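Local coordinates for mutual gliding-motility protein MglA (Myxococcus xanthus DK 1622, PDB 6H17) that binds and hydrolyses GTP as a small Ras-like GTPase, serving as an intracellular switch that coordinates social and adventurous gliding and controls its direction and speed, at residues A[45-50]-A[55-60]; A[72-77]-A[182-187]; A[84-89]-A[117-122]; A[111-116]-A[156-161]. All coordinates share one frame; numbering follows the deposited sequence.

Interaction 1: residues A[45-50]-A[55-60]; sequences ISLSTE and LFFDFL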
# COMPACT_ATOMS: atom_id res chain seq x y z
N ILE A 45 -4.72 13.94 1.20
CA ILE A 45 -4.97 14.75 0.01
C ILE A 45 -5.01 13.88 -1.23
O ILE A 45 -4.44 12.78 -1.27
CB ILE A 45 -3.92 15.87 -0.15
CG1 ILE A 45 -2.54 15.26 -0.30
CG2 ILE A 45 -4.00 16.86 1.05
CD1 ILE A 45 -1.47 16.27 -0.72
N SER A 46 -5.74 14.35 -2.22
CA SER A 46 -5.73 13.78 -3.55
C SER A 46 -4.83 14.61 -4.45
O SER A 46 -4.68 15.83 -4.27
CB SER A 46 -7.14 13.77 -4.14
OG SER A 46 -7.97 12.87 -3.43
N LEU A 47 -4.24 13.94 -5.42
CA LEU A 47 -3.38 14.59 -6.39
C LEU A 47 -3.71 14.10 -7.78
O LEU A 47 -4.07 12.94 -7.98
CB LEU A 47 -1.91 14.31 -6.09
CG LEU A 47 -1.44 14.87 -4.74
CD1 LEU A 47 -0.07 14.31 -4.42
CD2 LEU A 47 -1.42 16.38 -4.74
N SER A 48 -3.61 15.01 -8.73
CA SER A 48 -3.75 14.75 -10.15
C SER A 48 -3.02 15.87 -10.86
O SER A 48 -2.52 16.80 -10.21
CB SER A 48 -5.22 14.68 -10.56
OG SER A 48 -5.88 15.91 -10.33
N THR A 49 -2.95 15.80 -12.18
CA THR A 49 -2.27 16.83 -12.95
C THR A 49 -3.20 17.50 -13.95
O THR A 49 -4.27 16.99 -14.28
CB THR A 49 -1.03 16.31 -13.69
OG1 THR A 49 -1.43 15.49 -14.80
CG2 THR A 49 -0.12 15.51 -12.77
N GLU A 50 -2.76 18.65 -14.46
CA GLU A 50 -3.54 19.37 -15.45
C GLU A 50 -3.76 18.54 -16.70
O GLU A 50 -4.77 18.72 -17.39
CB GLU A 50 -2.85 20.68 -15.78
CG GLU A 50 -2.83 21.66 -14.62
CD GLU A 50 -4.21 22.16 -14.27
OE1 GLU A 50 -5.07 22.17 -15.17
OE2 GLU A 50 -4.44 22.54 -13.12
N LEU A 55 -7.54 11.94 -12.83
CA LEU A 55 -6.78 10.72 -12.57
C LEU A 55 -6.17 10.90 -11.19
O LEU A 55 -5.07 11.45 -11.05
CB LEU A 55 -5.73 10.50 -13.65
CG LEU A 55 -4.87 9.24 -13.49
CD1 LEU A 55 -5.74 8.00 -13.54
CD2 LEU A 55 -3.79 9.22 -14.57
N PHE A 56 -6.87 10.44 -10.16
CA PHE A 56 -6.52 10.78 -8.80
C PHE A 56 -5.76 9.66 -8.11
O PHE A 56 -6.09 8.47 -8.26
CB PHE A 56 -7.77 11.02 -7.95
CG PHE A 56 -8.57 12.21 -8.35
CD1 PHE A 56 -8.10 13.50 -8.11
CD2 PHE A 56 -9.81 12.06 -8.95
CE1 PHE A 56 -8.85 14.60 -8.49
CE2 PHE A 56 -10.56 13.16 -9.32
CZ PHE A 56 -10.08 14.43 -9.10
N PHE A 57 -4.77 10.04 -7.32
CA PHE A 57 -4.22 9.14 -6.31
C PHE A 57 -4.03 9.94 -5.03
O PHE A 57 -4.18 11.17 -5.00
CB PHE A 57 -2.93 8.48 -6.78
CG PHE A 57 -1.81 9.44 -7.02
CD1 PHE A 57 -0.89 9.68 -6.04
CD2 PHE A 57 -1.69 10.09 -8.24
CE1 PHE A 57 0.16 10.55 -6.26
CE2 PHE A 57 -0.66 10.96 -8.47
CZ PHE A 57 0.27 11.19 -7.49
N ASP A 58 -3.72 9.24 -3.96
CA ASP A 58 -3.80 9.80 -2.62
C ASP A 58 -2.44 9.85 -1.96
O ASP A 58 -1.55 9.07 -2.27
CB ASP A 58 -4.70 8.92 -1.74
CG ASP A 58 -6.00 8.62 -2.38
OD1 ASP A 58 -6.85 9.54 -2.47
OD2 ASP A 58 -6.19 7.46 -2.86
N PHE A 59 -2.32 10.79 -1.01
CA PHE A 59 -1.13 10.99 -0.19
C PHE A 59 -1.56 11.27 1.25
O PHE A 59 -2.45 12.09 1.50
CB PHE A 59 -0.32 12.19 -0.72
CG PHE A 59 0.85 12.59 0.16
CD1 PHE A 59 2.07 11.95 0.02
CD2 PHE A 59 0.74 13.58 1.12
CE1 PHE A 59 3.16 12.32 0.82
CE2 PHE A 59 1.83 13.94 1.93
CZ PHE A 59 3.03 13.32 1.77
N LEU A 60 -0.90 10.58 2.19
CA LEU A 60 -1.23 10.74 3.61
C LEU A 60 0.02 10.54 4.45
O LEU A 60 0.57 9.43 4.48
CB LEU A 60 -2.28 9.73 4.04
CG LEU A 60 -2.58 9.63 5.54
CD1 LEU A 60 -3.04 10.96 6.11
CD2 LEU A 60 -3.65 8.57 5.78
O HOH W 1 -3.31 13.17 -13.48

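Interaction 2: residues A[72-77]-A[182-187]; sequences TRFHLY and AVAKLV. With SO4 (sulfate ion), chain E.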
# COMPACT_ATOMS: atom_id res chain seq x y z
N THR A 72 10.80 9.98 12.39
CA THR A 72 10.47 9.13 11.26
C THR A 72 9.02 9.38 10.88
O THR A 72 8.14 9.36 11.74
CB THR A 72 10.68 7.65 11.57
OG1 THR A 72 12.05 7.44 11.93
CG2 THR A 72 10.34 6.79 10.37
N ARG A 73 8.80 9.62 9.60
CA ARG A 73 7.45 9.81 9.09
C ARG A 73 7.23 8.86 7.93
O ARG A 73 8.14 8.61 7.13
CB ARG A 73 7.21 11.25 8.68
CG ARG A 73 7.22 12.26 9.84
CD ARG A 73 6.08 12.03 10.84
NE ARG A 73 6.16 12.95 11.99
CZ ARG A 73 6.67 12.66 13.19
NH1 ARG A 73 6.68 13.59 14.14
NH2 ARG A 73 7.15 11.45 13.45
N PHE A 74 6.04 8.31 7.88
CA PHE A 74 5.59 7.45 6.79
C PHE A 74 4.69 8.24 5.86
O PHE A 74 3.76 8.92 6.32
CB PHE A 74 4.85 6.24 7.34
CG PHE A 74 5.75 5.21 7.95
CD1 PHE A 74 6.08 4.06 7.25
CD2 PHE A 74 6.30 5.41 9.21
CE1 PHE A 74 6.92 3.12 7.80
CE2 PHE A 74 7.15 4.45 9.75
CZ PHE A 74 7.45 3.32 9.05
N HIS A 75 4.94 8.14 4.56
CA HIS A 75 4.13 8.79 3.53
C HIS A 75 3.43 7.68 2.76
O HIS A 75 4.08 6.91 2.06
CB HIS A 75 5.01 9.65 2.63
CG HIS A 75 5.64 10.80 3.36
ND1 HIS A 75 6.69 11.51 2.85
CD2 HIS A 75 5.34 11.36 4.55
CE1 HIS A 75 7.03 12.46 3.70
NE2 HIS A 75 6.22 12.40 4.74
N LEU A 76 2.13 7.60 2.94
CA LEU A 76 1.31 6.61 2.25
C LEU A 76 0.80 7.17 0.95
O LEU A 76 0.30 8.31 0.90
CB LEU A 76 0.11 6.22 3.10
CG LEU A 76 0.36 5.25 4.26
CD1 LEU A 76 1.52 5.59 5.12
CD2 LEU A 76 -0.93 5.09 5.09
N TYR A 77 0.91 6.37 -0.12
CA TYR A 77 0.41 6.70 -1.44
C TYR A 77 -0.50 5.58 -1.93
O TYR A 77 -0.28 4.41 -1.61
CB TYR A 77 1.55 6.80 -2.46
CG TYR A 77 2.46 8.02 -2.32
CD1 TYR A 77 2.31 9.09 -3.19
CD2 TYR A 77 3.44 8.09 -1.35
CE1 TYR A 77 3.13 10.20 -3.10
CE2 TYR A 77 4.28 9.23 -1.25
CZ TYR A 77 4.09 10.25 -2.13
OH TYR A 77 4.88 11.38 -2.05
N ALA A 182 1.49 -3.79 10.08
CA ALA A 182 2.37 -4.88 9.68
C ALA A 182 3.44 -4.39 8.70
O ALA A 182 4.63 -4.67 8.86
CB ALA A 182 1.57 -6.04 9.09
N VAL A 183 3.04 -3.66 7.67
CA VAL A 183 4.03 -3.21 6.70
C VAL A 183 4.96 -2.16 7.31
O VAL A 183 6.16 -2.14 7.02
CB VAL A 183 3.38 -2.75 5.38
CG1 VAL A 183 2.71 -1.40 5.54
CG2 VAL A 183 4.45 -2.71 4.27
N ALA A 184 4.42 -1.28 8.17
CA ALA A 184 5.26 -0.26 8.78
C ALA A 184 6.32 -0.88 9.67
O ALA A 184 7.48 -0.43 9.67
CB ALA A 184 4.41 0.73 9.58
N LYS A 185 5.97 -1.94 10.41
CA LYS A 185 6.96 -2.62 11.24
C LYS A 185 8.05 -3.26 10.38
O LYS A 185 9.23 -3.21 10.74
CB LYS A 185 6.26 -3.65 12.12
CG LYS A 185 7.18 -4.41 13.06
CD LYS A 185 6.38 -5.29 14.01
CE LYS A 185 7.30 -5.97 15.01
NZ LYS A 185 6.60 -7.02 15.80
N LEU A 186 7.68 -3.88 9.26
CA LEU A 186 8.69 -4.45 8.37
C LEU A 186 9.64 -3.38 7.84
O LEU A 186 10.85 -3.61 7.75
CB LEU A 186 8.02 -5.18 7.20
CG LEU A 186 7.26 -6.44 7.58
CD1 LEU A 186 6.50 -6.98 6.36
CD2 LEU A 186 8.16 -7.51 8.15
N VAL A 187 9.10 -2.21 7.47
CA VAL A 187 9.94 -1.12 6.98
C VAL A 187 10.89 -0.64 8.08
O VAL A 187 12.08 -0.42 7.83
CB VAL A 187 9.05 0.02 6.45
CG1 VAL A 187 9.87 1.28 6.23
CG2 VAL A 187 8.36 -0.41 5.16
S SO4 E . 6.85 11.92 17.49
O1 SO4 E . 7.61 11.40 18.64
O2 SO4 E . 7.77 12.26 16.39
O3 SO4 E . 5.93 10.87 17.01
O4 SO4 E . 6.07 13.08 17.88

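Interaction 3: residues A[84-89]-A[117-122]; sequences FYDASR and LENLRI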
# COMPACT_ATOMS: atom_id res chain seq x y z
N PHE A 84 -4.89 0.80 -17.78
CA PHE A 84 -4.27 1.74 -18.71
C PHE A 84 -3.22 2.63 -18.07
O PHE A 84 -2.38 3.19 -18.78
CB PHE A 84 -5.37 2.64 -19.31
CG PHE A 84 -4.86 3.68 -20.28
CD1 PHE A 84 -4.73 3.38 -21.63
CD2 PHE A 84 -4.54 4.96 -19.86
CE1 PHE A 84 -4.27 4.33 -22.53
CE2 PHE A 84 -4.09 5.91 -20.75
CZ PHE A 84 -3.95 5.60 -22.08
N TYR A 85 -3.26 2.82 -16.75
CA TYR A 85 -2.49 3.87 -16.09
C TYR A 85 -1.14 3.40 -15.56
O TYR A 85 -0.68 3.81 -14.49
CB TYR A 85 -3.32 4.52 -14.98
CG TYR A 85 -4.59 5.10 -15.52
CD1 TYR A 85 -4.56 6.14 -16.44
CD2 TYR A 85 -5.82 4.63 -15.11
CE1 TYR A 85 -5.74 6.67 -16.96
CE2 TYR A 85 -7.00 5.15 -15.62
CZ TYR A 85 -6.94 6.17 -16.54
OH TYR A 85 -8.12 6.70 -17.04
N ASP A 86 -0.47 2.54 -16.33
CA ASP A 86 0.83 2.02 -15.91
C ASP A 86 1.85 3.13 -15.68
O ASP A 86 2.63 3.08 -14.73
CB ASP A 86 1.35 1.04 -16.97
CG ASP A 86 2.33 0.02 -16.41
OD1 ASP A 86 2.28 -0.28 -15.21
OD2 ASP A 86 3.14 -0.51 -17.22
N ALA A 87 1.84 4.17 -16.52
CA ALA A 87 2.83 5.22 -16.37
C ALA A 87 2.71 5.90 -15.01
O ALA A 87 3.72 6.19 -14.35
CB ALA A 87 2.70 6.25 -17.50
N SER A 88 1.48 6.14 -14.55
CA SER A 88 1.27 6.76 -13.25
C SER A 88 1.76 5.85 -12.14
O SER A 88 2.41 6.31 -11.18
CB SER A 88 -0.22 7.04 -13.03
OG SER A 88 -0.69 8.05 -13.88
N ARG A 89 1.44 4.56 -12.22
CA ARG A 89 1.88 3.63 -11.20
C ARG A 89 3.39 3.62 -11.10
O ARG A 89 3.95 3.56 -10.00
CB ARG A 89 1.37 2.22 -11.50
CG ARG A 89 -0.15 2.11 -11.41
CD ARG A 89 -0.62 0.67 -11.46
NE ARG A 89 -0.52 0.03 -12.76
CZ ARG A 89 -1.42 0.14 -13.71
NH1 ARG A 89 -2.46 0.94 -13.54
NH2 ARG A 89 -1.29 -0.54 -14.85
N LEU A 117 -0.99 -7.79 -9.67
CA LEU A 117 0.12 -8.31 -8.87
C LEU A 117 1.34 -8.56 -9.74
O LEU A 117 2.48 -8.27 -9.34
CB LEU A 117 -0.33 -9.58 -8.13
CG LEU A 117 0.71 -10.28 -7.28
CD1 LEU A 117 1.28 -9.33 -6.24
CD2 LEU A 117 0.07 -11.52 -6.63
N GLU A 118 1.14 -9.09 -10.95
CA GLU A 118 2.26 -9.25 -11.87
C GLU A 118 2.81 -7.90 -12.30
O GLU A 118 4.04 -7.72 -12.41
CB GLU A 118 1.83 -10.09 -13.07
CG GLU A 118 2.93 -10.24 -14.11
CD GLU A 118 4.12 -11.06 -13.65
OE1 GLU A 118 5.07 -11.18 -14.46
OE2 GLU A 118 4.14 -11.57 -12.51
N ASN A 119 1.93 -6.92 -12.54
CA ASN A 119 2.36 -5.58 -12.88
C ASN A 119 3.20 -4.96 -11.77
O ASN A 119 4.18 -4.26 -12.06
CB ASN A 119 1.10 -4.75 -13.17
CG ASN A 119 1.40 -3.32 -13.53
OD1 ASN A 119 1.04 -2.41 -12.78
ND2 ASN A 119 1.99 -3.11 -14.69
N LEU A 120 2.83 -5.19 -10.50
CA LEU A 120 3.65 -4.74 -9.39
C LEU A 120 5.05 -5.35 -9.47
O LEU A 120 6.06 -4.65 -9.32
CB LEU A 120 2.99 -5.13 -8.06
CG LEU A 120 3.79 -4.85 -6.78
CD1 LEU A 120 4.12 -3.37 -6.62
CD2 LEU A 120 3.00 -5.39 -5.57
N ARG A 121 5.12 -6.67 -9.68
CA ARG A 121 6.42 -7.33 -9.74
C ARG A 121 7.27 -6.76 -10.87
O ARG A 121 8.46 -6.48 -10.69
CB ARG A 121 6.21 -8.83 -9.90
CG ARG A 121 7.49 -9.65 -9.87
CD ARG A 121 7.22 -11.11 -10.18
NE ARG A 121 7.00 -11.34 -11.61
CZ ARG A 121 7.97 -11.41 -12.51
NH1 ARG A 121 9.24 -11.28 -12.13
NH2 ARG A 121 7.69 -11.62 -13.79
N ILE A 122 6.66 -6.58 -12.05
CA ILE A 122 7.39 -6.07 -13.20
C ILE A 122 7.84 -4.64 -12.97
O ILE A 122 8.98 -4.28 -13.28
CB ILE A 122 6.50 -6.20 -14.46
CG1 ILE A 122 6.29 -7.66 -14.85
CG2 ILE A 122 7.10 -5.36 -15.61
CD1 ILE A 122 7.54 -8.38 -15.34

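Interaction 4: residues A[111-116]-A[156-161]; sequences EANMES and KALNHR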
# COMPACT_ATOMS: atom_id res chain seq x y z
N GLU A 111 -8.97 -12.18 -12.05
CA GLU A 111 -8.01 -11.96 -13.13
C GLU A 111 -7.35 -10.60 -12.97
O GLU A 111 -6.15 -10.46 -13.19
CB GLU A 111 -8.66 -12.07 -14.50
CG GLU A 111 -8.80 -13.50 -15.00
CD GLU A 111 -8.82 -13.59 -16.52
OE1 GLU A 111 -8.50 -12.58 -17.18
OE2 GLU A 111 -9.16 -14.67 -17.05
N ALA A 112 -8.14 -9.58 -12.62
CA ALA A 112 -7.60 -8.24 -12.43
C ALA A 112 -6.61 -8.21 -11.27
O ALA A 112 -5.57 -7.55 -11.36
CB ALA A 112 -8.73 -7.23 -12.23
N ASN A 113 -6.90 -8.95 -10.18
CA ASN A 113 -5.94 -9.07 -9.09
C ASN A 113 -4.63 -9.65 -9.60
O ASN A 113 -3.55 -9.13 -9.29
CB ASN A 113 -6.46 -10.01 -8.01
CG ASN A 113 -7.57 -9.43 -7.17
OD1 ASN A 113 -7.62 -8.22 -6.93
ND2 ASN A 113 -8.43 -10.30 -6.66
N MET A 114 -4.70 -10.73 -10.38
CA MET A 114 -3.47 -11.37 -10.84
C MET A 114 -2.69 -10.48 -11.79
O MET A 114 -1.46 -10.42 -11.73
CB MET A 114 -3.81 -12.69 -11.50
CG MET A 114 -4.33 -13.71 -10.54
SD MET A 114 -4.91 -15.16 -11.41
CE MET A 114 -4.92 -16.31 -10.05
N GLU A 115 -3.39 -9.79 -12.70
CA GLU A 115 -2.72 -8.87 -13.61
C GLU A 115 -2.01 -7.77 -12.83
O GLU A 115 -0.86 -7.43 -13.11
CB GLU A 115 -3.73 -8.28 -14.59
CG GLU A 115 -3.18 -7.14 -15.48
CD GLU A 115 -2.77 -7.61 -16.86
OE1 GLU A 115 -3.05 -6.88 -17.83
OE2 GLU A 115 -2.16 -8.70 -16.96
N SER A 116 -2.69 -7.20 -11.84
CA SER A 116 -2.11 -6.12 -11.07
C SER A 116 -0.92 -6.59 -10.24
O SER A 116 0.06 -5.86 -10.10
CB SER A 116 -3.17 -5.48 -10.19
OG SER A 116 -2.65 -4.39 -9.46
N LYS A 156 -4.09 -19.21 -1.98
CA LYS A 156 -3.52 -20.08 -2.99
C LYS A 156 -3.33 -19.35 -4.31
O LYS A 156 -2.38 -19.65 -5.05
CB LYS A 156 -4.39 -21.33 -3.16
CG LYS A 156 -4.34 -22.26 -1.96
CD LYS A 156 -5.28 -23.43 -2.12
CE LYS A 156 -5.19 -24.38 -0.94
NZ LYS A 156 -6.21 -25.45 -1.03
N ALA A 157 -4.20 -18.41 -4.64
CA ALA A 157 -4.08 -17.71 -5.91
C ALA A 157 -3.04 -16.60 -5.88
O ALA A 157 -2.40 -16.33 -6.90
CB ALA A 157 -5.43 -17.09 -6.29
N LEU A 158 -2.88 -15.90 -4.74
CA LEU A 158 -2.16 -14.63 -4.72
C LEU A 158 -1.02 -14.56 -3.71
O LEU A 158 -0.30 -13.56 -3.72
CB LEU A 158 -3.12 -13.47 -4.41
CG LEU A 158 -4.25 -13.27 -5.41
CD1 LEU A 158 -5.28 -12.29 -4.85
CD2 LEU A 158 -3.76 -12.81 -6.76
N ASN A 159 -0.84 -15.55 -2.84
CA ASN A 159 0.16 -15.47 -1.78
C ASN A 159 0.98 -16.75 -1.72
O ASN A 159 0.97 -17.47 -0.73
CB ASN A 159 -0.47 -15.17 -0.42
CG ASN A 159 0.55 -14.80 0.63
OD1 ASN A 159 1.74 -14.62 0.33
ND2 ASN A 159 0.10 -14.69 1.86
N HIS A 160 1.72 -17.01 -2.79
CA HIS A 160 2.46 -18.26 -2.89
C HIS A 160 3.63 -18.32 -1.91
O HIS A 160 4.05 -19.42 -1.53
CB HIS A 160 2.97 -18.42 -4.33
CG HIS A 160 1.88 -18.52 -5.35
ND1 HIS A 160 2.11 -18.44 -6.71
CD2 HIS A 160 0.54 -18.71 -5.21
CE1 HIS A 160 0.97 -18.56 -7.36
NE2 HIS A 160 0.00 -18.73 -6.47
N ARG A 161 4.16 -17.17 -1.50
CA ARG A 161 5.30 -17.11 -0.59
C ARG A 161 4.91 -16.93 0.87
O ARG A 161 5.79 -16.72 1.71
CB ARG A 161 6.24 -15.98 -1.00
CG ARG A 161 6.98 -16.17 -2.31
CD ARG A 161 8.10 -15.14 -2.46
NE ARG A 161 7.75 -14.01 -3.32
CZ ARG A 161 7.02 -12.96 -2.95
NH1 ARG A 161 6.51 -12.89 -1.72
NH2 ARG A 161 6.77 -11.99 -3.81

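Interaction 1: residues A[45-50]-A[55-60]
The ring of F57 takes L47 on one of its faces: CB of L47 stands 4.1 Å above the ring plane, displaced toward the rim near CZ. CD1 of L47 is close to CE1 of the same ring. With chi1 at 64°, CG of F57 is placed between its own backbone N and carbonyl carbon, and this turns the ring in under L47. F59 is met obliquely by CD1 of I45, while CG1 of I45 lies 3.8 Å from F59 CB, the two side chains running alongside each other. Beyond the hairpin, Y77 meets the F59 ring edge-to-face. F56 points to the other side of the sheet, where S48 OG comes within 3.7 Å of its CE1, again obliquely; that hydroxyl is hydrogen-bonded to R53 O.

The backbones are antiparallel. I45 pairs with F59 through two bonds, of which I45 N to F59 O is the straighter (2.9 Å, 171° at the hydrogen). L47 and F57 form the next hydrogen-bonded pair, with L47 N to F57 O at 2.8 Å. S46 and D58 are the non-hydrogen-bonded pair between them.

At D58 the chemistry turns to the nucleotide. Its OD2 is held by the hydroxyls of T26 and T78, and the nearest atom of its side chain is about 4 Å from the bound magnesium. The hairpin thus combines an apolar face of I45, L47, F57 and F59 with a carboxylate on the opposite face, in the second shell of the magnesium site, where it probably positions T26. This is consistent with a place beside the first switch region of Ras-like GTPases.

Interaction 2: residues A[72-77]-A[182-187]
F74 reaches from strand 71-78 to A184 and V187 on the C-terminal helix, and the CE1-CZ end of its ring makes the contacts. CB leaves the strand toward the helix, and CG, turned opposite the carbonyl carbon (chi1 -75°), carries the ring on across the gap. CE1 lies 3.8 Å from V187 CG1 and close to the CA of A184. CZ, at the tip, lies 3.8 Å from A184 O. The methyl of A184 lies over one face of the ring, its CB 4.3 Å from the centroid and 28° off the normal, a CH-pi contact. V187 comes from the opposite direction and meets the ring obliquely. No hydrogen bond joins the two segments here; the contact is apolar and buried.

On the other side of the strand, R73 turns outward. Its NH1 and NH2 both donate to O2 of a sulfate, probably left from crystallisation, with NH1 to O2 at 2.8 Å. NH2 also reaches T72 O at 2.9 Å, tying the guanidinium to the backbone of the preceding residue, the donor standing above the carbonyl plane.

L64 touches both F74 and A184, so a loop residue flanks the pair. The backbone of F74 bonds to L62 of strand 52-62, V187 also rests on I15 of strand 10-18, and V183 and L186 reach V137 of strand 136-141: helix 176-193 thus lies across several strands of the central sheet, F74 filling one part of that interface.

Interaction 3: residues A[84-89]-A[117-122]
OD1 of D86 is gripped by several groups at once. N119 ND2 donates to it across the contact at 2.9 Å, in a nearly straight bond (166° at the hydrogen), N123 ND2 adds a second amide, and R89 NH2 makes a long salt bridge to it at 3.6 Å. D86 OD1 lies in the amide plane of N119, while ND2 meets the carboxylate from above its plane, the two planes being 51° apart.

The other end of the amide is used too, in a more bent bond. CG of N119 lies anti to the backbone N (chi1 -180°), sending the amide straight out from helix 110-125 so that OD1 accepts from R89 NE at 2.9 Å, tilted from both planes. Y18 OH is a further hydrogen-bond partner of that oxygen. R89 is bent at chi3, and its guanidinium folds back over the first turn of its own helix, with Y85 C 3.4 Å above one face.

A leucine in place of N119 would probably leave R89 NE and Y18 OH without their shared partner and D86 OD1 with one donor fewer, weakening the link between the helices.

One amide therefore bridges a carboxylate and a guanidinium by matching donor to acceptor at each. Through NH1, R89 also holds P80 O and Q82 O, residues of a predicted GTP-binding segment, and through NH2 the adjoining V83 O, so this polar knot ties helix 110-125 to the probable switch II region.

Interaction 4: residues A[111-116]-A[156-161]
M114 and L158 bring their CA atoms to 7.1 Å where helix 110-125 passes the last turn of helix 151-158, the chain dropping out of helical phi/psi at N159. No hydrogen bond crosses the contact, which is carried mainly by carbon atoms, and L158 is its hub. Its CG lies opposite the carbonyl carbon (chi1 -60°), which sends the two methyls into the neighbouring helix. CD1 comes to 4.1 Å from CB of N113, and the two side chains cross at about a right angle. CD2 touches both N113 CB and CG of M114, the latter at 3.9 Å.

M114 runs on extended beyond CG and reaches across to A157, its CE ending 3.9 Å from A157 CB. M114 is modelled in two conformers, and what is said of its tip holds for one of them. A157 also touches M110, a turn earlier on helix 110-125.

N113 meets the leucine with CB and, at the same distance from CD1, with its ND2. That nitrogen donates to D104 O, and the side chain also touches P20 of the predicted GTP-binding loop.

An alanine in place of L158 would probably open a gap beside N113 CB and M114 CG and lose the packing on A103 and I138.

Those two residues lie beneath L158, A103 on strand 98-104 and I138 on strand 136-141, and L117 packs on it as well. Two helices packed together against parallel strands of the central sheet are what the alpha/beta fold of Ras-like GTPases shows.

In the fold
Interaction 2 is the buried one, an aromatic ring against a helix, whereas interaction 1 is a surface hairpin held mainly by backbone bonds; interactions 3 and 4 are partly buried. Interactions 1 and 2 meet in the sheet, where strands 52-62 and 71-78 are neighbours and L60 O lies 2.9 Å from L76 N. Interaction 1 also touches 3, through L55 on Y85 and S88. Interactions 3 and 4 share helix 110-125, one using a polar amide near the nucleotide loops and the other mainly apolar side chains nearer the start of the helix. Polar chemistry thus gathers toward the nucleotide, in interaction 3 and at D58 of interaction 1, while apolar packing joins helices and sheet.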